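Local structure of beta-catenin homolog sys-1 (Caenorhabditis elegans, 3C2G) at residues Thr32-Asp37 / Gln52-Ile57; Arg331-His336 / Glu340-Gly345; Phe408-Ile413 / Ile464-Ile469; Phe565-Leu570 / Ala606-Ser611. The protein acts as a beta-catenin-like transcription coregulator in the Wnt signaling asymmetry pathway, binding the TCF factor POP-1 directly to activate or repress target genes. All blocks are in the same frame, centred on the assembly; numbering follows the deposited sequence.

Contact 1. Residues Thr32-Asp37 / Gln52-Ile57; sequences TWIRQD and QQILNI
I34 on helix 20-37 and I54 on helix 47-62 mark the nearest backbone approach, and with 10.3 Å between their CA atoms the two segments can meet only through the ends of long side chains. One methyl, I54 CD1, makes both contacts. It lies 4.0 Å from I34 CD1, I54 CD1 and its partner reaching toward each other tip to tip. I54 CD1 also comes to 4.1 Å from W33 CZ3, arriving near the plane of the indole at the edge of its six-membered ring rather than over a face. The torsions account for this shared position: I54 CG1 stands beside its own backbone N, and an unusual second torsion of -98° then swings CD1 toward the notch between W33 and I34. W33 meets it because CG is anti to the backbone N (chi1 173°). No hydrogen bond crosses the interface, and all three touching residues are buried: a purely apolar link between two consecutive helices at the N-terminal end of the armadillo domain. F39 packs edge-to-face on W33, helix 3-13 adds I11 against I54 and A7 against W33, and helix 71-90 closes over I54 with I84 and F88.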
# COMPACT_ATOMS: atom_id res chain seq x y z
N THR A 32 3.17 -29.10 37.28
CA THR A 32 2.06 -30.01 37.47
C THR A 32 0.93 -29.34 38.23
O THR A 32 -0.23 -29.40 37.81
CB THR A 32 2.52 -31.28 38.19
OG1 THR A 32 3.63 -31.84 37.49
CG2 THR A 32 1.40 -32.31 38.26
N TRP A 33 1.26 -28.68 39.33
CA TRP A 33 0.28 -27.95 40.12
C TRP A 33 -0.50 -26.94 39.29
O TRP A 33 -1.73 -26.89 39.36
CB TRP A 33 0.96 -27.26 41.31
CG TRP A 33 0.07 -26.35 42.11
CD1 TRP A 33 -1.05 -26.68 42.81
CD2 TRP A 33 0.25 -24.94 42.29
NE1 TRP A 33 -1.59 -25.57 43.42
CE2 TRP A 33 -0.81 -24.49 43.12
CE3 TRP A 33 1.20 -24.01 41.84
CZ2 TRP A 33 -0.94 -23.15 43.50
CZ3 TRP A 33 1.07 -22.68 42.22
CH2 TRP A 33 0.00 -22.26 43.04
N ILE A 34 0.22 -26.14 38.50
CA ILE A 34 -0.37 -25.12 37.64
C ILE A 34 -1.25 -25.74 36.55
O ILE A 34 -2.39 -25.31 36.37
CB ILE A 34 0.72 -24.19 37.03
CG1 ILE A 34 1.35 -23.34 38.14
CG2 ILE A 34 0.14 -23.29 35.94
CD1 ILE A 34 2.66 -22.68 37.77
N ARG A 35 -0.72 -26.74 35.86
CA ARG A 35 -1.47 -27.45 34.82
C ARG A 35 -2.82 -27.95 35.33
O ARG A 35 -3.83 -27.86 34.62
CB ARG A 35 -0.68 -28.65 34.30
CG ARG A 35 0.46 -28.30 33.37
CD ARG A 35 0.44 -29.19 32.12
NE ARG A 35 0.61 -30.61 32.41
CZ ARG A 35 0.19 -31.59 31.62
NH1 ARG A 35 -0.45 -31.31 30.49
NH2 ARG A 35 0.39 -32.86 31.97
N GLN A 36 -2.83 -28.45 36.57
CA GLN A 36 -3.99 -29.13 37.15
C GLN A 36 -4.98 -28.21 37.86
O GLN A 36 -6.18 -28.27 37.60
CB GLN A 36 -3.52 -30.24 38.09
CG GLN A 36 -4.64 -31.05 38.73
CD GLN A 36 -4.20 -31.75 40.00
OE1 GLN A 36 -3.20 -32.47 40.02
NE2 GLN A 36 -4.96 -31.54 41.08
N ASP A 37 -4.47 -27.37 38.77
CA ASP A 37 -5.32 -26.51 39.62
C ASP A 37 -5.71 -25.19 38.95
O ASP A 37 -6.80 -24.67 39.20
CB ASP A 37 -4.64 -26.24 40.96
N GLN A 52 4.35 -13.27 41.02
CA GLN A 52 5.72 -12.78 41.17
C GLN A 52 6.70 -13.86 41.67
O GLN A 52 7.83 -13.95 41.17
CB GLN A 52 5.78 -11.55 42.08
CG GLN A 52 7.01 -10.68 41.85
CD GLN A 52 7.19 -10.25 40.38
OE1 GLN A 52 6.31 -9.60 39.80
NE2 GLN A 52 8.32 -10.63 39.79
N GLN A 53 6.25 -14.64 42.66
CA GLN A 53 7.03 -15.76 43.20
C GLN A 53 7.41 -16.75 42.11
O GLN A 53 8.57 -17.14 42.01
CB GLN A 53 6.25 -16.51 44.30
CG GLN A 53 6.16 -15.80 45.63
CD GLN A 53 5.43 -16.63 46.69
OE1 GLN A 53 4.27 -17.03 46.51
NE2 GLN A 53 6.10 -16.88 47.82
N ILE A 54 6.42 -17.17 41.31
CA ILE A 54 6.66 -18.09 40.20
C ILE A 54 7.59 -17.47 39.15
O ILE A 54 8.53 -18.11 38.68
CB ILE A 54 5.36 -18.52 39.50
CG1 ILE A 54 4.30 -18.97 40.52
CG2 ILE A 54 5.65 -19.59 38.44
CD1 ILE A 54 4.20 -20.45 40.73
N LEU A 55 7.32 -16.21 38.79
CA LEU A 55 8.13 -15.53 37.79
C LEU A 55 9.57 -15.47 38.26
O LEU A 55 10.50 -15.70 37.48
CB LEU A 55 7.60 -14.13 37.48
CG LEU A 55 6.27 -13.99 36.72
CD1 LEU A 55 5.87 -12.52 36.57
CD2 LEU A 55 6.33 -14.68 35.35
N ASN A 56 9.74 -15.19 39.55
CA ASN A 56 11.08 -15.07 40.10
C ASN A 56 11.82 -16.40 40.10
O ASN A 56 13.04 -16.41 39.97
CB ASN A 56 11.04 -14.45 41.50
CG ASN A 56 10.90 -12.93 41.45
OD1 ASN A 56 11.00 -12.31 40.38
ND2 ASN A 56 10.68 -12.33 42.61
N ILE A 57 11.08 -17.50 40.21
CA ILE A 57 11.67 -18.83 40.09
C ILE A 57 12.01 -19.17 38.63
O ILE A 57 13.10 -19.68 38.33
CB ILE A 57 10.79 -19.94 40.74
CG1 ILE A 57 10.76 -19.78 42.26
CG2 ILE A 57 11.32 -21.32 40.39
CD1 ILE A 57 9.79 -20.73 42.98

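Contact 2. Residues Arg331-His336 / Glu340-Gly345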
# COMPACT_ATOMS: atom_id res chain seq x y z
N ARG A 331 0.79 -9.46 -19.11
CA ARG A 331 0.15 -10.75 -19.29
C ARG A 331 -0.64 -11.14 -18.05
O ARG A 331 -1.78 -11.59 -18.14
CB ARG A 331 1.18 -11.82 -19.62
CG ARG A 331 0.64 -12.99 -20.42
CD ARG A 331 1.76 -13.95 -20.87
NE ARG A 331 2.98 -13.24 -21.32
CZ ARG A 331 4.20 -13.41 -20.79
NH1 ARG A 331 4.39 -14.30 -19.81
NH2 ARG A 331 5.23 -12.72 -21.26
N LEU A 332 -0.02 -10.96 -16.89
CA LEU A 332 -0.67 -11.21 -15.61
C LEU A 332 -1.96 -10.41 -15.44
O LEU A 332 -2.98 -10.97 -15.09
CB LEU A 332 0.29 -10.91 -14.45
CG LEU A 332 -0.21 -11.39 -13.08
CD1 LEU A 332 -0.25 -12.92 -13.06
CD2 LEU A 332 0.65 -10.84 -11.95
N ILE A 333 -1.90 -9.11 -15.70
CA ILE A 333 -3.06 -8.24 -15.58
C ILE A 333 -4.18 -8.68 -16.55
O ILE A 333 -5.36 -8.65 -16.21
CB ILE A 333 -2.66 -6.77 -15.83
CG1 ILE A 333 -1.85 -6.24 -14.66
CG2 ILE A 333 -3.86 -5.88 -16.06
CD1 ILE A 333 -0.88 -5.13 -15.06
N GLU A 334 -3.78 -9.11 -17.74
CA GLU A 334 -4.69 -9.59 -18.76
C GLU A 334 -5.52 -10.82 -18.35
O GLU A 334 -6.72 -10.86 -18.62
CB GLU A 334 -3.91 -9.88 -20.05
CG GLU A 334 -4.77 -10.11 -21.29
CD GLU A 334 -3.94 -10.41 -22.53
OE1 GLU A 334 -2.78 -10.88 -22.39
OE2 GLU A 334 -4.43 -10.18 -23.66
N ILE A 335 -4.89 -11.81 -17.70
CA ILE A 335 -5.60 -13.07 -17.39
C ILE A 335 -6.01 -13.30 -15.92
O ILE A 335 -6.91 -14.09 -15.66
CB ILE A 335 -4.88 -14.36 -17.96
CG1 ILE A 335 -4.01 -15.07 -16.91
CG2 ILE A 335 -4.17 -14.08 -19.30
CD1 ILE A 335 -2.59 -14.55 -16.74
N HIS A 336 -5.37 -12.62 -14.97
CA HIS A 336 -5.67 -12.88 -13.56
C HIS A 336 -7.04 -12.38 -13.16
O HIS A 336 -7.32 -11.19 -13.26
CB HIS A 336 -4.61 -12.33 -12.62
CG HIS A 336 -4.65 -12.97 -11.27
ND1 HIS A 336 -3.82 -14.02 -10.93
CD2 HIS A 336 -5.44 -12.76 -10.20
CE1 HIS A 336 -4.09 -14.41 -9.70
NE2 HIS A 336 -5.06 -13.65 -9.23
N GLU A 340 -8.06 -7.26 -7.01
CA GLU A 340 -6.95 -6.72 -6.23
C GLU A 340 -5.67 -6.77 -7.06
O GLU A 340 -4.86 -5.85 -7.01
CB GLU A 340 -6.75 -7.49 -4.92
CG GLU A 340 -7.79 -7.20 -3.85
CD GLU A 340 -7.82 -5.73 -3.43
OE1 GLU A 340 -6.73 -5.10 -3.33
OE2 GLU A 340 -8.94 -5.20 -3.19
N VAL A 341 -5.51 -7.84 -7.81
CA VAL A 341 -4.35 -7.99 -8.66
C VAL A 341 -4.42 -6.98 -9.82
O VAL A 341 -3.42 -6.34 -10.13
CB VAL A 341 -4.20 -9.46 -9.16
CG1 VAL A 341 -3.09 -9.59 -10.15
CG2 VAL A 341 -3.91 -10.38 -7.98
N ILE A 342 -5.61 -6.80 -10.41
CA ILE A 342 -5.80 -5.83 -11.48
C ILE A 342 -5.50 -4.44 -10.96
O ILE A 342 -4.84 -3.63 -11.63
CB ILE A 342 -7.24 -5.85 -12.06
CG1 ILE A 342 -7.66 -7.24 -12.56
CG2 ILE A 342 -7.38 -4.82 -13.17
CD1 ILE A 342 -6.65 -7.94 -13.42
N TYR A 343 -5.96 -4.17 -9.75
CA TYR A 343 -5.76 -2.89 -9.12
C TYR A 343 -4.28 -2.60 -8.94
O TYR A 343 -3.82 -1.53 -9.33
CB TYR A 343 -6.46 -2.82 -7.78
CG TYR A 343 -6.08 -1.62 -6.96
CD1 TYR A 343 -6.49 -0.33 -7.34
CD2 TYR A 343 -5.31 -1.76 -5.79
CE1 TYR A 343 -6.14 0.79 -6.59
CE2 TYR A 343 -4.96 -0.65 -5.02
CZ TYR A 343 -5.37 0.62 -5.42
OH TYR A 343 -5.03 1.74 -4.67
N SER A 344 -3.55 -3.57 -8.40
CA SER A 344 -2.12 -3.40 -8.14
C SER A 344 -1.32 -3.27 -9.43
O SER A 344 -0.46 -2.40 -9.54
CB SER A 344 -1.57 -4.58 -7.34
OG SER A 344 -2.30 -4.78 -6.14
N GLY A 345 -1.61 -4.14 -10.40
CA GLY A 345 -0.90 -4.16 -11.67
C GLY A 345 -1.08 -2.89 -12.47
O GLY A 345 -0.10 -2.32 -12.97
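V341, I342 and G345 bring helix 339-352 against helix 325-335, forming a tight helical hairpin within the armadillo domain. The axes of the two short segments run roughly antiparallel, at 146°, and approach to 9.1 Å. V341, the first to engage, directs its CB toward the opposite segment and crosses the H336 side chain at about a right angle. V341 CG2 sits 3.6 Å from H336 CD2, oblique to the imidazole, while CG1 lies near H336 CG. The ring arrives there because H336 CG is anti to its backbone N (chi1 -160°); an alanine here would remove the imidazole and is likely to leave the V341 methyls without their cover, opening a gap at the turn of the hairpin. At I342 the second torsion of -48° brings CD1 against two carbonyl oxygens, with I342 CD1 3.2 Å from I333 O and 3.3 Å from H336 O, a methyl-to-carbonyl van der Waals contact at the C-terminal end of the first helix. Y343 serves the other side of its helix, making a cation-pi contact with R393 and packing on an aromatic side chain of the bound peptide. S344 OG donates to E340 O, which also accepts from S344 N on the opposite face of its plane. Lacking a side chain, G345 lets I333 lie directly on its backbone, with I333 CD1 3.4 Å from G345 C.

Contact 3. Residues Phe408-Ile413 / Ile464-Ile469; sequences FLMMWI and ILRSFI
R466 meets M410, the latter modelled as selenomethionine, and the arginine can be followed outward from its root. R466 CB still lies 8.8 Å from M410 SE. A first torsion of -134°, well off a staggered value, starts the chain across the gap, with R466 CG 7.8 Å and CD 6.3 Å from M410 SE. These carbons only approach, and R466 NE, at 5.6 Å from M410 SE, continues the advance. Contact is left to the guanidinium: R466 CZ is 4.7 Å from M410 SE, and at the tip R466 NH1 reaches 4.5 Å from that same M410 SE. The selenium meets the guanidinium obliquely, and the spacing speaks for loose van der Waals contact. The two residues belong to two parts of the armadillo domain's helical stack: R466 is on helix 457-472, and M410 belongs to segment 408-413, carried by helix 388-409. R466 also packs on R524 of helix 515-535, while M410 packs on an acidic side chain of the bound peptide, so this pair lies beside the bound peptide. Deeper in, L409 points its CB toward the opposite helix and brings L409 CD1 to 4.5 Å from S467 O. S467 turns its own CB away, and its hydroxyl is hydrogen-bonded to N406, one turn before M410. L470, beyond the segment on helix 457-472, touches L409, M410 and I413 together.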
# COMPACT_ATOMS: atom_id res chain seq x y z
N PHE A 408 0.80 8.12 -21.86
CA PHE A 408 1.14 7.81 -23.25
C PHE A 408 0.86 8.97 -24.21
O PHE A 408 1.70 9.32 -25.03
CB PHE A 408 0.38 6.59 -23.77
CG PHE A 408 0.85 5.29 -23.21
CD1 PHE A 408 2.19 4.93 -23.28
CD2 PHE A 408 -0.05 4.41 -22.65
CE1 PHE A 408 2.62 3.73 -22.77
CE2 PHE A 408 0.37 3.19 -22.13
CZ PHE A 408 1.71 2.85 -22.19
N LEU A 409 -0.33 9.56 -24.12
CA LEU A 409 -0.80 10.50 -25.13
C LEU A 409 0.05 11.77 -25.24
O LEU A 409 0.04 12.42 -26.27
CB LEU A 409 -2.29 10.83 -24.94
CG LEU A 409 -3.27 9.66 -25.11
CD1 LEU A 409 -4.69 10.00 -24.62
CD2 LEU A 409 -3.30 9.15 -26.54
N MSE A 410 0.80 12.07 -24.20
CA MSE A 410 1.73 13.21 -24.20
C MSE A 410 2.69 13.18 -25.38
O MSE A 410 2.86 14.19 -26.07
CB MSE A 410 2.52 13.24 -22.89
CG MSE A 410 1.65 13.13 -21.65
SE MSE A 410 1.01 14.85 -20.95
CE MSE A 410 0.33 15.74 -22.56
N MSE A 411 3.29 12.01 -25.61
CA MSE A 411 4.20 11.77 -26.74
C MSE A 411 3.78 12.44 -28.05
O MSE A 411 4.60 13.00 -28.75
CB MSE A 411 4.32 10.27 -27.01
CG MSE A 411 5.01 9.46 -25.92
SE MSE A 411 4.81 7.53 -26.24
CE MSE A 411 5.62 7.39 -28.03
N TRP A 412 2.49 12.38 -28.36
CA TRP A 412 2.01 12.62 -29.71
C TRP A 412 1.29 13.94 -29.91
O TRP A 412 0.83 14.23 -31.01
CB TRP A 412 1.11 11.48 -30.15
CG TRP A 412 1.79 10.18 -30.08
CD1 TRP A 412 2.96 9.85 -30.69
CD2 TRP A 412 1.37 9.03 -29.35
NE1 TRP A 412 3.29 8.55 -30.39
CE2 TRP A 412 2.33 8.02 -29.57
CE3 TRP A 412 0.27 8.74 -28.54
CZ2 TRP A 412 2.22 6.75 -29.02
CZ3 TRP A 412 0.16 7.48 -27.99
CH2 TRP A 412 1.14 6.50 -28.23
N ILE A 413 1.19 14.73 -28.85
CA ILE A 413 0.55 16.03 -28.95
C ILE A 413 1.63 17.08 -29.20
O ILE A 413 2.62 17.15 -28.45
CB ILE A 413 -0.32 16.34 -27.72
CG1 ILE A 413 -1.39 15.24 -27.57
CG2 ILE A 413 -1.01 17.69 -27.87
CD1 ILE A 413 -2.02 15.16 -26.21
N ILE A 464 -10.93 11.43 -16.14
CA ILE A 464 -11.67 11.20 -17.37
C ILE A 464 -11.68 12.46 -18.25
O ILE A 464 -11.48 12.37 -19.47
CB ILE A 464 -13.10 10.75 -17.10
CG1 ILE A 464 -13.11 9.32 -16.55
CG2 ILE A 464 -13.94 10.83 -18.38
CD1 ILE A 464 -14.45 8.88 -16.01
N LEU A 465 -11.89 13.62 -17.63
CA LEU A 465 -11.92 14.87 -18.39
C LEU A 465 -10.58 15.04 -19.08
O LEU A 465 -10.52 15.44 -20.25
CB LEU A 465 -12.22 16.07 -17.49
CG LEU A 465 -13.59 16.09 -16.82
CD1 LEU A 465 -13.71 17.31 -15.90
CD2 LEU A 465 -14.72 16.05 -17.84
N ARG A 466 -9.52 14.73 -18.35
CA ARG A 466 -8.17 14.84 -18.87
C ARG A 466 -7.96 13.91 -20.07
O ARG A 466 -7.39 14.31 -21.09
CB ARG A 466 -7.15 14.53 -17.77
CG ARG A 466 -6.02 15.53 -17.71
CD ARG A 466 -4.85 15.10 -18.53
NE ARG A 466 -4.09 16.24 -19.02
CZ ARG A 466 -2.82 16.47 -18.72
NH1 ARG A 466 -2.18 15.63 -17.91
NH2 ARG A 466 -2.20 17.53 -19.23
N SER A 467 -8.44 12.68 -19.96
CA SER A 467 -8.36 11.73 -21.07
C SER A 467 -8.99 12.28 -22.35
O SER A 467 -8.40 12.15 -23.42
CB SER A 467 -9.00 10.39 -20.68
OG SER A 467 -8.10 9.66 -19.86
N PHE A 468 -10.18 12.88 -22.24
CA PHE A 468 -10.87 13.46 -23.37
C PHE A 468 -10.10 14.64 -23.93
O PHE A 468 -9.96 14.77 -25.14
CB PHE A 468 -12.29 13.88 -22.98
CG PHE A 468 -13.25 12.74 -22.88
CD1 PHE A 468 -13.46 11.89 -23.96
CD2 PHE A 468 -13.96 12.50 -21.70
CE1 PHE A 468 -14.35 10.82 -23.86
CE2 PHE A 468 -14.85 11.42 -21.60
CZ PHE A 468 -15.04 10.58 -22.67
N ILE A 469 -9.61 15.50 -23.04
CA ILE A 469 -8.74 16.60 -23.44
C ILE A 469 -7.60 16.09 -24.33
O ILE A 469 -7.43 16.55 -25.45
CB ILE A 469 -8.18 17.36 -22.23
CG1 ILE A 469 -9.30 18.15 -21.55
CG2 ILE A 469 -7.05 18.30 -22.65
CD1 ILE A 469 -8.96 18.61 -20.13

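Contact 4. Residues Phe565-Leu570 / Ala606-Ser611; sequences FIHNVL and AKAANS
L570 sets its CG beside the backbone N and anti to the carbonyl carbon (chi1 -67°), and an extended second torsion of 164° then spreads its two methyls over the A608 methyl and the backbone of A609. The leucine is thus met along its length. L570 CB lies 3.7 Å from A608 CB, and the same A608 CB is 4.0 Å from L570 CD1, so A608 fits against the root and one branch of the leucine at once. Beyond it, L570 CD1 comes to 4.1 Å from A609 N, and L570 CD2 settles 4.2 Å from A609 CA. The small alanines are what bring the backbones together here: the CA atoms of L570 and A608 are 5.9 Å apart. The two short segments run in roughly the same direction, at 28° to each other, with an axis separation of 9.3 Å. This is helix-to-helix packing at the C-terminal end of the armadillo domain, where helix 603-613, the last of the chain, lies against helix 563-579 with helix 591-598 next to both. L594 of helix 591-598 touches L570, while L597 and T598 touch A609. I605 and L612 of helix 603-613 add further contacts to L570. At the more open margin, H567 CG is anti to its backbone N, and its ring meets the alanine obliquely, with H567 ND1 4.4 Å from A608 CB. H567 also touches D604, one turn before A608.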
# COMPACT_ATOMS: atom_id res chain seq x y z
N PHE A 565 -6.17 29.62 -16.60
CA PHE A 565 -7.55 29.37 -16.18
C PHE A 565 -8.42 30.59 -16.44
O PHE A 565 -9.51 30.47 -16.99
CB PHE A 565 -7.59 28.96 -14.70
CG PHE A 565 -8.98 28.71 -14.17
CD1 PHE A 565 -9.84 27.81 -14.79
CD2 PHE A 565 -9.43 29.37 -13.02
CE1 PHE A 565 -11.13 27.57 -14.29
CE2 PHE A 565 -10.71 29.15 -12.51
CZ PHE A 565 -11.56 28.24 -13.15
N ILE A 566 -7.91 31.77 -16.07
CA ILE A 566 -8.56 33.05 -16.32
C ILE A 566 -8.82 33.25 -17.81
O ILE A 566 -9.94 33.59 -18.23
CB ILE A 566 -7.68 34.21 -15.79
CG1 ILE A 566 -7.55 34.13 -14.26
CG2 ILE A 566 -8.24 35.58 -16.23
CD1 ILE A 566 -6.53 35.10 -13.67
N HIS A 567 -7.78 33.03 -18.61
CA HIS A 567 -7.89 33.19 -20.05
C HIS A 567 -8.94 32.23 -20.59
O HIS A 567 -9.74 32.61 -21.45
CB HIS A 567 -6.54 32.96 -20.73
CG HIS A 567 -6.59 33.10 -22.22
ND1 HIS A 567 -6.71 34.33 -22.85
CD2 HIS A 567 -6.53 32.18 -23.21
CE1 HIS A 567 -6.73 34.15 -24.16
NE2 HIS A 567 -6.62 32.86 -24.41
N ASN A 568 -8.95 31.00 -20.08
CA ASN A 568 -9.89 29.98 -20.55
C ASN A 568 -11.33 30.36 -20.22
O ASN A 568 -12.24 30.23 -21.04
CB ASN A 568 -9.53 28.60 -19.99
CG ASN A 568 -8.45 27.90 -20.80
OD1 ASN A 568 -8.11 28.33 -21.90
ND2 ASN A 568 -7.93 26.82 -20.27
N VAL A 569 -11.51 30.87 -19.01
CA VAL A 569 -12.81 31.28 -18.53
C VAL A 569 -13.32 32.44 -19.37
O VAL A 569 -14.48 32.44 -19.79
CB VAL A 569 -12.76 31.62 -17.04
CG1 VAL A 569 -13.88 32.55 -16.65
CG2 VAL A 569 -12.81 30.32 -16.22
N LEU A 570 -12.46 33.41 -19.66
CA LEU A 570 -12.85 34.55 -20.48
C LEU A 570 -13.25 34.13 -21.88
O LEU A 570 -14.28 34.58 -22.40
CB LEU A 570 -11.72 35.58 -20.55
CG LEU A 570 -11.38 36.29 -19.25
CD1 LEU A 570 -10.02 36.98 -19.34
CD2 LEU A 570 -12.46 37.27 -18.86
N ALA A 606 -6.15 40.52 -21.17
CA ALA A 606 -6.71 41.85 -21.41
C ALA A 606 -7.57 41.91 -22.67
O ALA A 606 -8.65 42.49 -22.66
CB ALA A 606 -5.60 42.89 -21.46
N LYS A 607 -7.09 41.30 -23.75
CA LYS A 607 -7.84 41.27 -25.01
C LYS A 607 -9.17 40.50 -24.89
O LYS A 607 -10.19 40.95 -25.41
CB LYS A 607 -6.99 40.68 -26.15
N ALA A 608 -9.13 39.36 -24.20
CA ALA A 608 -10.33 38.55 -24.00
C ALA A 608 -11.35 39.28 -23.14
O ALA A 608 -12.55 39.28 -23.43
CB ALA A 608 -9.96 37.23 -23.37
N ALA A 609 -10.84 39.92 -22.09
CA ALA A 609 -11.66 40.67 -21.14
C ALA A 609 -12.57 41.70 -21.80
O ALA A 609 -13.79 41.65 -21.60
CB ALA A 609 -10.77 41.33 -20.09
N ASN A 610 -12.01 42.62 -22.59
CA ASN A 610 -12.87 43.65 -23.20
C ASN A 610 -13.72 43.15 -24.36
O ASN A 610 -14.81 43.69 -24.60
CB ASN A 610 -12.13 44.97 -23.50
CG ASN A 610 -10.80 44.78 -24.20
OD1 ASN A 610 -10.74 44.22 -25.30
ND2 ASN A 610 -9.73 45.26 -23.57
N SER A 611 -13.27 42.10 -25.03
CA SER A 611 -14.13 41.41 -26.00
C SER A 611 -15.37 40.85 -25.30
O SER A 611 -16.47 40.96 -25.83
CB SER A 611 -13.38 40.28 -26.70
OG SER A 611 -12.11 40.71 -27.15

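Overall arrangement
The four contacts follow one another along the elongated helical stack and share no helix, with contacts 1 and 4 about 85 Å apart between centres. Contact 1 is wholly buried and contact 2 nearly so, whereas 3 and 4 are partly buried. Each is free of hydrogen bonds between its segments, yet the chemistry differs: an isoleucine methyl against a second isoleucine and an indole edge in contact 1, methyls against carbonyls and an imidazole in the hairpin of contact 2, a loose selenium-guanidinium approach in contact 3, and leucine on alanine in contact 4. Helix 388-409, part of contact 3, also packs on contact 2; helix 515-535 touches 3 and 4. Contacts 2 and 3 border the bound peptide.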